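Local atomic coordinates of T-cell surface protein tactile (Homo sapiens, PDB entry 6ARQ), a protein that promotes adhesion of natural killer cells to target cells by interacting with PVR, and may serve adhesive contacts of activated T and NK cells late in the immune response. Residues A[19-30]-A[78-89]; A[32-40]-A[48-56]. The protein carries 1 engineered substitution. All coordinates share one frame; numbering follows the deposited sequence.

How the contacts relate
After an edge strand at 9-16, the chain runs through 19-30, the B strand of the first V-type immunoglobulin domain of CD96, then enters the opposite sheet at 32-40. Contact 2 closes a short loop there, a hairpin in which 48-56 returns beside 32-40. Only later, after further strands, does 78-89 come back to pair with 19-30, so that contact 1 closes a much longer loop enclosing the whole of contact 2. The two contacts belong to different sheets of the sandwich and meet across its core, their centres about 14 Å apart. Trp82 of contact 1 stacks on Trp39 of contact 2, and Trp82 NE1 makes a probable hydrogen bond to Gln38 O.

Contact 1: residues A[19-30]-A[78-89]; sequences GSDVNLTCQTQT and NGSKWTLHLRNM. With NAG (2-acetamido-2-deoxy-beta-D-glucopyranose), chain F.
Leu24 and Leu84 lie side by side and point the same way where 22-29 pairs antiparallel with 79-86, the B and E strands of a V-type immunoglobulin domain. The tight half of this pairing faces the core of the sandwich. Leu24 CD1 touches two leucines there, 4.0 Å from Leu84 CD2 and equally far from Leu86 CD1. Near the start of strand 22-29, Val22 crosses Met89, which lies beyond strand 79-86, at about a right angle; the Met89 chain bends at its last torsion (chi3 -74°), which brings CE to 3.7 Å from Val22 CG1. On the same face Cys26 CB sits at the edge of the Trp82 ring, and Cys26 SG forms the disulfide to Cys99 that ties this sheet to the opposite one.

The other face is more polar, and it opens to solvent at Gln27. Packing is looser here: Gln27 and Lys81 touch along their chains, Gln27 OE1 lying 3.5 Å from Lys81 CE, but no hydrogen bond joins their ends. Asn23 ND2 carries the glycan through its bond to NAG C1, while Asn23 OD1 takes a weak hydrogen bond from His85 ND1 at 3.4 Å. This bond and the one between His85 NE2 and Thr71 limit the rotation of the imidazole. Near the loop, Asn88 N donates to Asp21 OD1 at 3.0 Å, meeting that oxygen from above the carboxylate plane, 42° out of it.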
loop_
_atom_site.group_PDB
_atom_site.type_symbol
_atom_site.label_atom_id
_atom_site.label_comp_id
_atom_site.label_asym_id
_atom_site.label_seq_id
_atom_site.Cartn_x
_atom_site.Cartn_y
_atom_site.Cartn_z
ATOM N N GLY A 19 16.360 -45.611 28.283
ATOM C CA GLY A 19 15.751 -46.919 28.508
ATOM C C GLY A 19 14.358 -46.868 29.110
ATOM O O GLY A 19 13.824 -47.904 29.520
ATOM N N SER A 20 13.760 -45.664 29.165
ATOM C CA SER A 20 12.418 -45.441 29.705
ATOM C C SER A 20 11.336 -45.701 28.654
ATOM O O SER A 20 11.614 -45.692 27.452
ATOM C CB SER A 20 12.286 -44.017 30.237
ATOM O OG SER A 20 12.716 -43.918 31.585
ATOM N N ASP A 21 10.099 -45.938 29.125
ATOM C CA ASP A 21 8.911 -46.167 28.303
ATOM C C ASP A 21 7.868 -45.095 28.611
ATOM O O ASP A 21 7.594 -44.832 29.785
ATOM C CB ASP A 21 8.333 -47.575 28.556
ATOM C CG ASP A 21 9.089 -48.734 27.925
ATOM O OD1 ASP A 21 10.317 -48.607 27.719
ATOM O OD2 ASP A 21 8.463 -49.789 27.688
ATOM N N VAL A 22 7.306 -44.460 27.570
ATOM C CA VAL A 22 6.290 -43.422 27.751
ATOM C C VAL A 22 5.194 -43.555 26.670
ATOM O O VAL A 22 5.473 -43.954 25.535
ATOM C CB VAL A 22 6.905 -41.987 27.822
ATOM C CG1 VAL A 22 7.248 -41.422 26.443
ATOM C CG2 VAL A 22 6.004 -41.030 28.598
ATOM N N ASN A 23 3.943 -43.254 27.055
ATOM C CA ASN A 23 2.795 -43.275 26.158
ATOM C C ASN A 23 2.165 -41.881 26.129
ATOM O O ASN A 23 1.532 -41.468 27.106
ATOM C CB ASN A 23 1.748 -44.345 26.552
ATOM C CG ASN A 23 2.256 -45.632 27.157
ATOM O OD1 ASN A 23 3.307 -46.165 26.765
ATOM N ND2 ASN A 23 1.451 -46.137 28.121
ATOM N N LEU A 24 2.380 -41.140 25.030
ATOM C CA LEU A 24 1.808 -39.804 24.854
ATOM C C LEU A 24 0.367 -39.989 24.404
ATOM O O LEU A 24 0.136 -40.499 23.308
ATOM C CB LEU A 24 2.627 -38.956 23.852
ATOM C CG LEU A 24 4.139 -38.819 24.104
ATOM C CD1 LEU A 24 4.846 -38.298 22.875
ATOM C CD2 LEU A 24 4.438 -37.920 25.298
ATOM N N THR A 25 -0.598 -39.662 25.282
ATOM C CA THR A 25 -2.020 -39.869 25.010
ATOM C C THR A 25 -2.777 -38.546 24.898
ATOM O O THR A 25 -2.690 -37.695 25.784
ATOM C CB THR A 25 -2.646 -40.768 26.096
ATOM O OG1 THR A 25 -1.791 -41.884 26.346
ATOM C CG2 THR A 25 -4.041 -41.268 25.723
ATOM N N CYS A 26 -3.544 -38.407 23.806
ATOM C CA CYS A 26 -4.412 -37.268 23.527
ATOM C C CYS A 26 -5.861 -37.729 23.734
ATOM O O CYS A 26 -6.437 -38.382 22.860
ATOM C CB CYS A 26 -4.173 -36.727 22.117
ATOM S SG CYS A 26 -2.550 -35.955 21.878
ATOM N N GLN A 27 -6.416 -37.462 24.930
ATOM C CA GLN A 27 -7.772 -37.866 25.300
ATOM C C GLN A 27 -8.772 -36.770 24.949
ATOM O O GLN A 27 -8.581 -35.613 25.328
ATOM C CB GLN A 27 -7.843 -38.213 26.796
ATOM C CG GLN A 27 -9.040 -39.088 27.177
ATOM C CD GLN A 27 -8.966 -39.691 28.566
ATOM O OE1 GLN A 27 -9.833 -40.478 28.960
ATOM N NE2 GLN A 27 -7.941 -39.357 29.345
ATOM N N THR A 28 -9.835 -37.139 24.216
ATOM C CA THR A 28 -10.888 -36.216 23.783
ATOM C C THR A 28 -12.247 -36.940 23.698
ATOM O O THR A 28 -12.299 -38.170 23.684
ATOM C CB THR A 28 -10.501 -35.526 22.450
ATOM O OG1 THR A 28 -11.469 -34.523 22.134
ATOM C CG2 THR A 28 -10.342 -36.503 21.282
ATOM N N GLN A 29 -13.338 -36.158 23.653
ATOM C CA GLN A 29 -14.712 -36.644 23.560
ATOM C C GLN A 29 -15.482 -35.813 22.536
ATOM O O GLN A 29 -15.318 -34.590 22.482
ATOM C CB GLN A 29 -15.395 -36.589 24.935
ATOM C CG GLN A 29 -16.207 -37.833 25.273
ATOM C CD GLN A 29 -17.703 -37.618 25.292
ATOM O OE1 GLN A 29 -18.231 -36.561 24.926
ATOM N NE2 GLN A 29 -18.427 -38.637 25.715
ATOM N N THR A 30 -16.308 -36.476 21.715
ATOM C CA THR A 30 -17.093 -35.816 20.672
ATOM C C THR A 30 -18.601 -35.953 20.939
ATOM O O THR A 30 -19.047 -36.944 21.522
ATOM C CB THR A 30 -16.703 -36.356 19.273
ATOM O OG1 THR A 30 -17.378 -35.611 18.260
ATOM C CG2 THR A 30 -16.982 -37.848 19.093
ATOM N N ASN A 78 -18.700 -42.271 22.611
ATOM C CA ASN A 78 -18.030 -41.352 21.674
ATOM C C ASN A 78 -16.775 -40.694 22.308
ATOM O O ASN A 78 -16.440 -39.547 21.998
ATOM C CB ASN A 78 -19.000 -40.290 21.117
ATOM C CG ASN A 78 -20.128 -40.829 20.266
ATOM O OD1 ASN A 78 -20.014 -41.861 19.592
ATOM N ND2 ASN A 78 -21.238 -40.106 20.245
ATOM N N GLY A 79 -16.080 -41.457 23.151
ATOM C CA GLY A 79 -14.844 -41.046 23.808
ATOM C C GLY A 79 -13.649 -41.762 23.212
ATOM O O GLY A 79 -13.775 -42.915 22.785
ATOM N N SER A 80 -12.481 -41.093 23.165
ATOM C CA SER A 80 -11.288 -41.703 22.577
ATOM C C SER A 80 -9.994 -41.424 23.347
ATOM O O SER A 80 -9.937 -40.531 24.194
ATOM C CB SER A 80 -11.113 -41.251 21.131
ATOM O OG SER A 80 -10.703 -39.896 21.040
ATOM N N LYS A 81 -8.953 -42.204 23.010
ATOM C CA LYS A 81 -7.596 -42.125 23.533
ATOM C C LYS A 81 -6.616 -42.378 22.379
ATOM O O LYS A 81 -6.427 -43.524 21.961
ATOM C CB LYS A 81 -7.389 -43.122 24.688
ATOM C CG LYS A 81 -7.727 -42.563 26.059
ATOM C CD LYS A 81 -7.544 -43.626 27.136
ATOM C CE LYS A 81 -7.581 -43.065 28.537
ATOM N NZ LYS A 81 -6.302 -42.401 28.907
ATOM N N TRP A 82 -6.052 -41.292 21.825
ATOM C CA TRP A 82 -5.094 -41.324 20.719
ATOM C C TRP A 82 -3.689 -41.372 21.330
ATOM O O TRP A 82 -3.201 -40.368 21.850
ATOM C CB TRP A 82 -5.326 -40.106 19.795
ATOM C CG TRP A 82 -4.433 -39.976 18.592
ATOM C CD1 TRP A 82 -3.787 -38.846 18.185
ATOM C CD2 TRP A 82 -4.175 -40.969 17.585
ATOM N NE1 TRP A 82 -3.123 -39.077 17.004
ATOM C CE2 TRP A 82 -3.344 -40.372 16.613
ATOM C CE3 TRP A 82 -4.549 -42.316 17.419
ATOM C CZ2 TRP A 82 -2.864 -41.076 15.501
ATOM C CZ3 TRP A 82 -4.072 -43.012 16.319
ATOM C CH2 TRP A 82 -3.238 -42.394 15.377
ATOM N N THR A 83 -3.076 -42.570 21.327
ATOM C CA THR A 83 -1.787 -42.825 21.972
ATOM C C THR A 83 -0.652 -43.142 20.993
ATOM O O THR A 83 -0.854 -43.859 20.014
ATOM C CB THR A 83 -1.939 -43.994 22.970
ATOM O OG1 THR A 83 -3.185 -43.881 23.662
ATOM C CG2 THR A 83 -0.806 -44.062 23.980
ATOM N N LEU A 84 0.555 -42.628 21.308
ATOM C CA LEU A 84 1.822 -42.862 20.610
ATOM C C LEU A 84 2.777 -43.532 21.607
ATOM O O LEU A 84 3.085 -42.949 22.651
ATOM C CB LEU A 84 2.398 -41.544 20.048
ATOM C CG LEU A 84 3.802 -41.578 19.430
ATOM C CD1 LEU A 84 3.787 -42.171 18.027
ATOM C CD2 LEU A 84 4.401 -40.191 19.386
ATOM N N HIS A 85 3.204 -44.767 21.305
ATOM C CA HIS A 85 4.061 -45.557 22.187
ATOM C C HIS A 85 5.538 -45.430 21.837
ATOM O O HIS A 85 5.926 -45.597 20.680
ATOM C CB HIS A 85 3.647 -47.033 22.168
ATOM C CG HIS A 85 2.224 -47.250 22.574
ATOM N ND1 HIS A 85 1.845 -47.242 23.901
ATOM C CD2 HIS A 85 1.129 -47.450 21.807
ATOM C CE1 HIS A 85 0.540 -47.448 23.903
ATOM N NE2 HIS A 85 0.064 -47.578 22.666
ATOM N N LEU A 86 6.355 -45.133 22.864
ATOM C CA LEU A 86 7.810 -44.994 22.777
ATOM C C LEU A 86 8.436 -45.857 23.865
ATOM O O LEU A 86 8.126 -45.666 25.044
ATOM C CB LEU A 86 8.239 -43.517 22.908
ATOM C CG LEU A 86 7.698 -42.540 21.854
ATOM C CD1 LEU A 86 7.679 -41.126 22.380
ATOM C CD2 LEU A 86 8.484 -42.623 20.552
ATOM N N ARG A 87 9.261 -46.844 23.471
ATOM C CA ARG A 87 9.891 -47.796 24.396
ATOM C C ARG A 87 11.414 -47.803 24.262
ATOM O O ARG A 87 11.926 -47.661 23.151
ATOM C CB ARG A 87 9.346 -49.216 24.155
ATOM C CG ARG A 87 7.847 -49.351 24.390
ATOM C CD ARG A 87 7.337 -50.737 24.054
ATOM N NE ARG A 87 5.891 -50.732 23.829
ATOM C CZ ARG A 87 5.319 -50.546 22.643
ATOM N NH1 ARG A 87 6.065 -50.355 21.562
ATOM N NH2 ARG A 87 3.998 -50.553 22.530
ATOM N N ASN A 88 12.131 -48.009 25.398
ATOM C CA ASN A 88 13.601 -48.057 25.517
ATOM C C ASN A 88 14.236 -46.885 24.737
ATOM O O ASN A 88 15.043 -47.082 23.821
ATOM C CB ASN A 88 14.150 -49.419 25.057
ATOM C CG ASN A 88 15.122 -50.047 26.024
ATOM O OD1 ASN A 88 16.204 -49.515 26.303
ATOM N ND2 ASN A 88 14.769 -51.213 26.540
ATOM N N MET A 89 13.818 -45.664 25.102
ATOM C CA MET A 89 14.187 -44.399 24.470
ATOM C C MET A 89 15.653 -44.013 24.652
ATOM O O MET A 89 16.277 -44.357 25.658
ATOM C CB MET A 89 13.301 -43.267 25.008
ATOM C CG MET A 89 11.831 -43.442 24.684
ATOM S SD MET A 89 10.791 -42.106 25.311
ATOM C CE MET A 89 10.785 -42.480 27.049
HETATM C C1 NAG F . 1.734 -47.335 28.861
HETATM C C2 NAG F . 1.463 -48.606 28.054
HETATM C C3 NAG F . 1.836 -49.799 28.939
HETATM C C4 NAG F . 3.266 -49.679 29.468
HETATM C C5 NAG F . 3.450 -48.358 30.215
HETATM C C6 NAG F . 4.878 -48.099 30.639
HETATM C C7 NAG F . -0.448 -49.303 26.637
HETATM C C8 NAG F . -1.925 -49.165 26.416
HETATM N N2 NAG F . 0.051 -48.645 27.701
HETATM O O3 NAG F . 1.695 -51.009 28.203
HETATM O O4 NAG F . 3.543 -50.766 30.346
HETATM O O5 NAG F . 3.075 -47.265 29.359
HETATM O O6 NAG F . 5.017 -46.821 31.245
HETATM O O7 NAG F . 0.260 -49.979 25.893
HETATM O O HOH W 1 5.616 -47.046 25.597
#

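Contact 2: residues A[32-40]-A[48-56]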
loop_
_atom_site.group_PDB
_atom_site.type_symbol
_atom_site.label_atom_id
_atom_site.label_comp_id
_atom_site.label_asym_id
_atom_site.label_seq_id
_atom_site.Cartn_x
_atom_site.Cartn_y
_atom_site.Cartn_z
ATOM N N GLY A 32 -20.644 -35.555 18.259
ATOM C CA GLY A 32 -20.928 -36.217 16.992
ATOM C C GLY A 32 -20.031 -37.396 16.682
ATOM O O GLY A 32 -20.322 -38.521 17.099
ATOM N N PHE A 33 -18.939 -37.145 15.923
ATOM C CA PHE A 33 -17.982 -38.177 15.502
ATOM C C PHE A 33 -16.565 -37.618 15.302
ATOM O O PHE A 33 -16.388 -36.408 15.139
ATOM C CB PHE A 33 -18.460 -38.864 14.203
ATOM C CG PHE A 33 -18.564 -37.979 12.979
ATOM C CD1 PHE A 33 -19.726 -37.263 12.716
ATOM C CD2 PHE A 33 -17.518 -37.897 12.068
ATOM C CE1 PHE A 33 -19.823 -36.447 11.584
ATOM C CE2 PHE A 33 -17.617 -37.082 10.936
ATOM C CZ PHE A 33 -18.770 -36.366 10.699
ATOM N N PHE A 34 -15.565 -38.524 15.294
ATOM C CA PHE A 34 -14.158 -38.210 15.044
ATOM C C PHE A 34 -13.906 -38.274 13.543
ATOM O O PHE A 34 -14.255 -39.269 12.904
ATOM C CB PHE A 34 -13.226 -39.175 15.800
ATOM C CG PHE A 34 -13.403 -39.186 17.299
ATOM C CD1 PHE A 34 -12.900 -38.155 18.085
ATOM C CD2 PHE A 34 -14.054 -40.240 17.928
ATOM C CE1 PHE A 34 -13.068 -38.165 19.472
ATOM C CE2 PHE A 34 -14.211 -40.256 19.318
ATOM C CZ PHE A 34 -13.730 -39.210 20.078
ATOM N N VAL A 35 -13.340 -37.206 12.973
ATOM C CA VAL A 35 -13.080 -37.118 11.538
ATOM C C VAL A 35 -11.749 -37.816 11.204
ATOM O O VAL A 35 -11.744 -38.738 10.392
ATOM C CB VAL A 35 -13.132 -35.651 11.032
ATOM C CG1 VAL A 35 -12.731 -35.545 9.566
ATOM C CG2 VAL A 35 -14.513 -35.043 11.251
ATOM N N GLN A 36 -10.637 -37.377 11.822
ATOM C CA GLN A 36 -9.290 -37.915 11.599
ATOM C C GLN A 36 -8.350 -37.494 12.729
ATOM O O GLN A 36 -8.623 -36.511 13.420
ATOM C CB GLN A 36 -8.739 -37.414 10.247
ATOM C CG GLN A 36 -7.705 -38.326 9.605
ATOM C CD GLN A 36 -7.076 -37.685 8.400
ATOM O OE1 GLN A 36 -6.141 -36.889 8.508
ATOM N NE2 GLN A 36 -7.564 -38.036 7.223
ATOM N N MET A 37 -7.240 -38.225 12.908
ATOM C CA MET A 37 -6.234 -37.911 13.922
ATOM C C MET A 37 -4.848 -38.334 13.466
ATOM O O MET A 37 -4.713 -39.343 12.776
ATOM C CB MET A 37 -6.564 -38.507 15.296
ATOM C CG MET A 37 -6.990 -39.951 15.275
ATOM S SD MET A 37 -7.877 -40.342 16.793
ATOM C CE MET A 37 -9.498 -39.643 16.418
ATOM N N GLN A 38 -3.820 -37.551 13.840
ATOM C CA GLN A 38 -2.442 -37.828 13.436
ATOM C C GLN A 38 -1.417 -37.517 14.529
ATOM O O GLN A 38 -1.686 -36.726 15.427
ATOM C CB GLN A 38 -2.083 -37.054 12.148
ATOM C CG GLN A 38 -2.140 -35.530 12.275
ATOM C CD GLN A 38 -2.014 -34.843 10.943
ATOM O OE1 GLN A 38 -2.867 -34.982 10.061
ATOM N NE2 GLN A 38 -0.971 -34.047 10.787
ATOM N N TRP A 39 -0.243 -38.163 14.427
ATOM C CA TRP A 39 0.934 -37.982 15.274
ATOM C C TRP A 39 2.094 -37.566 14.385
ATOM O O TRP A 39 2.260 -38.130 13.299
ATOM C CB TRP A 39 1.282 -39.265 16.057
ATOM C CG TRP A 39 0.621 -39.386 17.399
ATOM C CD1 TRP A 39 -0.277 -40.337 17.785
ATOM C CD2 TRP A 39 0.845 -38.556 18.549
ATOM N NE1 TRP A 39 -0.668 -40.120 19.086
ATOM C CE2 TRP A 39 0.002 -39.030 19.579
ATOM C CE3 TRP A 39 1.661 -37.440 18.804
ATOM C CZ2 TRP A 39 -0.034 -38.442 20.847
ATOM C CZ3 TRP A 39 1.624 -36.857 20.062
ATOM C CH2 TRP A 39 0.786 -37.359 21.067
ATOM N N SER A 40 2.879 -36.568 14.818
ATOM C CA SER A 40 4.029 -36.078 14.050
ATOM C C SER A 40 5.094 -35.462 14.951
ATOM O O SER A 40 4.769 -34.931 16.013
ATOM C CB SER A 40 3.589 -35.057 13.004
ATOM O OG SER A 40 2.856 -33.989 13.581
ATOM N N LEU A 48 5.578 -36.475 9.669
ATOM C CA LEU A 48 4.384 -37.263 9.984
ATOM C C LEU A 48 4.754 -38.700 10.382
ATOM O O LEU A 48 5.546 -39.348 9.692
ATOM C CB LEU A 48 3.432 -37.256 8.774
ATOM C CG LEU A 48 2.034 -37.843 8.956
ATOM C CD1 LEU A 48 1.126 -36.891 9.728
ATOM C CD2 LEU A 48 1.416 -38.148 7.608
ATOM N N ILE A 49 4.181 -39.182 11.503
ATOM C CA ILE A 49 4.451 -40.517 12.042
ATOM C C ILE A 49 3.304 -41.485 11.683
ATOM O O ILE A 49 3.561 -42.514 11.052
ATOM C CB ILE A 49 4.731 -40.477 13.578
ATOM C CG1 ILE A 49 5.902 -39.514 13.912
ATOM C CG2 ILE A 49 5.002 -41.887 14.130
ATOM C CD1 ILE A 49 5.994 -39.049 15.373
ATOM N N ALA A 50 2.060 -41.171 12.099
ATOM C CA ALA A 50 0.894 -42.020 11.845
ATOM C C ALA A 50 -0.395 -41.212 11.736
ATOM O O ALA A 50 -0.522 -40.169 12.372
ATOM C CB ALA A 50 0.755 -43.058 12.949
ATOM N N VAL A 51 -1.352 -41.705 10.925
ATOM C CA VAL A 51 -2.674 -41.099 10.713
ATOM C C VAL A 51 -3.743 -42.188 10.892
ATOM O O VAL A 51 -3.566 -43.303 10.401
ATOM C CB VAL A 51 -2.813 -40.389 9.328
ATOM C CG1 VAL A 51 -4.169 -39.706 9.181
ATOM C CG2 VAL A 51 -1.701 -39.377 9.098
ATOM N N TYR A 52 -4.843 -41.862 11.591
ATOM C CA TYR A 52 -5.966 -42.771 11.785
ATOM C C TYR A 52 -7.272 -42.100 11.376
ATOM O O TYR A 52 -7.568 -40.982 11.801
ATOM C CB TYR A 52 -6.057 -43.293 13.232
ATOM C CG TYR A 52 -7.288 -44.140 13.492
ATOM C CD1 TYR A 52 -7.327 -45.483 13.129
ATOM C CD2 TYR A 52 -8.427 -43.589 14.074
ATOM C CE1 TYR A 52 -8.464 -46.259 13.345
ATOM C CE2 TYR A 52 -9.578 -44.349 14.276
ATOM C CZ TYR A 52 -9.588 -45.688 13.923
ATOM O OH TYR A 52 -10.717 -46.440 14.137
ATOM N N HIS A 53 -8.062 -42.821 10.577
ATOM C CA HIS A 53 -9.380 -42.414 10.113
ATOM C C HIS A 53 -10.374 -43.534 10.450
ATOM O O HIS A 53 -10.061 -44.696 10.189
ATOM C CB HIS A 53 -9.355 -42.114 8.609
ATOM C CG HIS A 53 -10.575 -41.404 8.117
ATOM N ND1 HIS A 53 -11.773 -42.070 7.928
ATOM C CD2 HIS A 53 -10.730 -40.113 7.745
ATOM C CE1 HIS A 53 -12.621 -41.163 7.476
ATOM N NE2 HIS A 53 -12.041 -39.970 7.349
ATOM N N PRO A 54 -11.567 -43.232 11.023
ATOM C CA PRO A 54 -12.509 -44.311 11.388
ATOM C C PRO A 54 -12.974 -45.187 10.221
ATOM O O PRO A 54 -13.295 -46.355 10.447
ATOM C CB PRO A 54 -13.690 -43.552 11.995
ATOM C CG PRO A 54 -13.097 -42.282 12.487
ATOM C CD PRO A 54 -12.092 -41.917 11.439
ATOM N N GLN A 55 -12.994 -44.644 8.990
ATOM C CA GLN A 55 -13.413 -45.380 7.797
ATOM C C GLN A 55 -12.218 -45.986 7.044
ATOM O O GLN A 55 -12.228 -47.187 6.766
ATOM C CB GLN A 55 -14.231 -44.475 6.857
ATOM C CG GLN A 55 -15.746 -44.606 7.038
ATOM C CD GLN A 55 -16.394 -45.712 6.221
ATOM O OE1 GLN A 55 -15.741 -46.619 5.683
ATOM N NE2 GLN A 55 -17.716 -45.667 6.119
ATOM N N TYR A 56 -11.196 -45.167 6.720
ATOM C CA TYR A 56 -10.023 -45.594 5.948
ATOM C C TYR A 56 -8.997 -46.399 6.773
ATOM O O TYR A 56 -8.167 -47.095 6.183
ATOM C CB TYR A 56 -9.331 -44.389 5.283
ATOM C CG TYR A 56 -10.255 -43.488 4.491
ATOM C CD1 TYR A 56 -10.947 -43.964 3.380
ATOM C CD2 TYR A 56 -10.407 -42.146 4.826
ATOM C CE1 TYR A 56 -11.802 -43.139 2.651
ATOM C CE2 TYR A 56 -11.259 -41.310 4.106
ATOM C CZ TYR A 56 -11.957 -41.812 3.019
ATOM O OH TYR A 56 -12.779 -40.983 2.295
#
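Met37 and Tyr52 stand side by side on the core face of an antiparallel hairpin, the C and C' strands of the V-type domain, with Met37 CG near the plane of the tyrosine ring at its edge and 4.0 Å from Tyr52 CB. Phe72 stacks on the same ring from a strand of the other sheet. The opposite face of the hairpin is built from crossings. Gln38, its CG set between the backbone N and the carbonyl carbon (chi1 62°), runs out at about a right angle to Leu48, and its NE2 lies 3.7 Å from Leu48 CD1. Gln36 crosses Val51 with OE1 3.5 Å from CG1, and its amide plane is turned 67° from the His53 ring, which it meets at the edge.

That imidazole is sandwiched: Val35 O lies over one face, offset toward the rim, and Tyr56 CD2 over the centre of the other. Gln55 N binds His53 ND1 at 3.0 Å close to the ring plane. Farther along, a classic bulge places Ile49 and Ala50 opposite Trp39, whose O accepts from Ile49 N at 2.8 Å and from Ala50 N at 3.3 Å, both on the same face of its carbonyl plane. With ND1 acting as an acceptor, His53 probably carries its proton on NE2, the atom that makes a weak hydrogen bond to a polar side chain of a neighbouring chain of another protein.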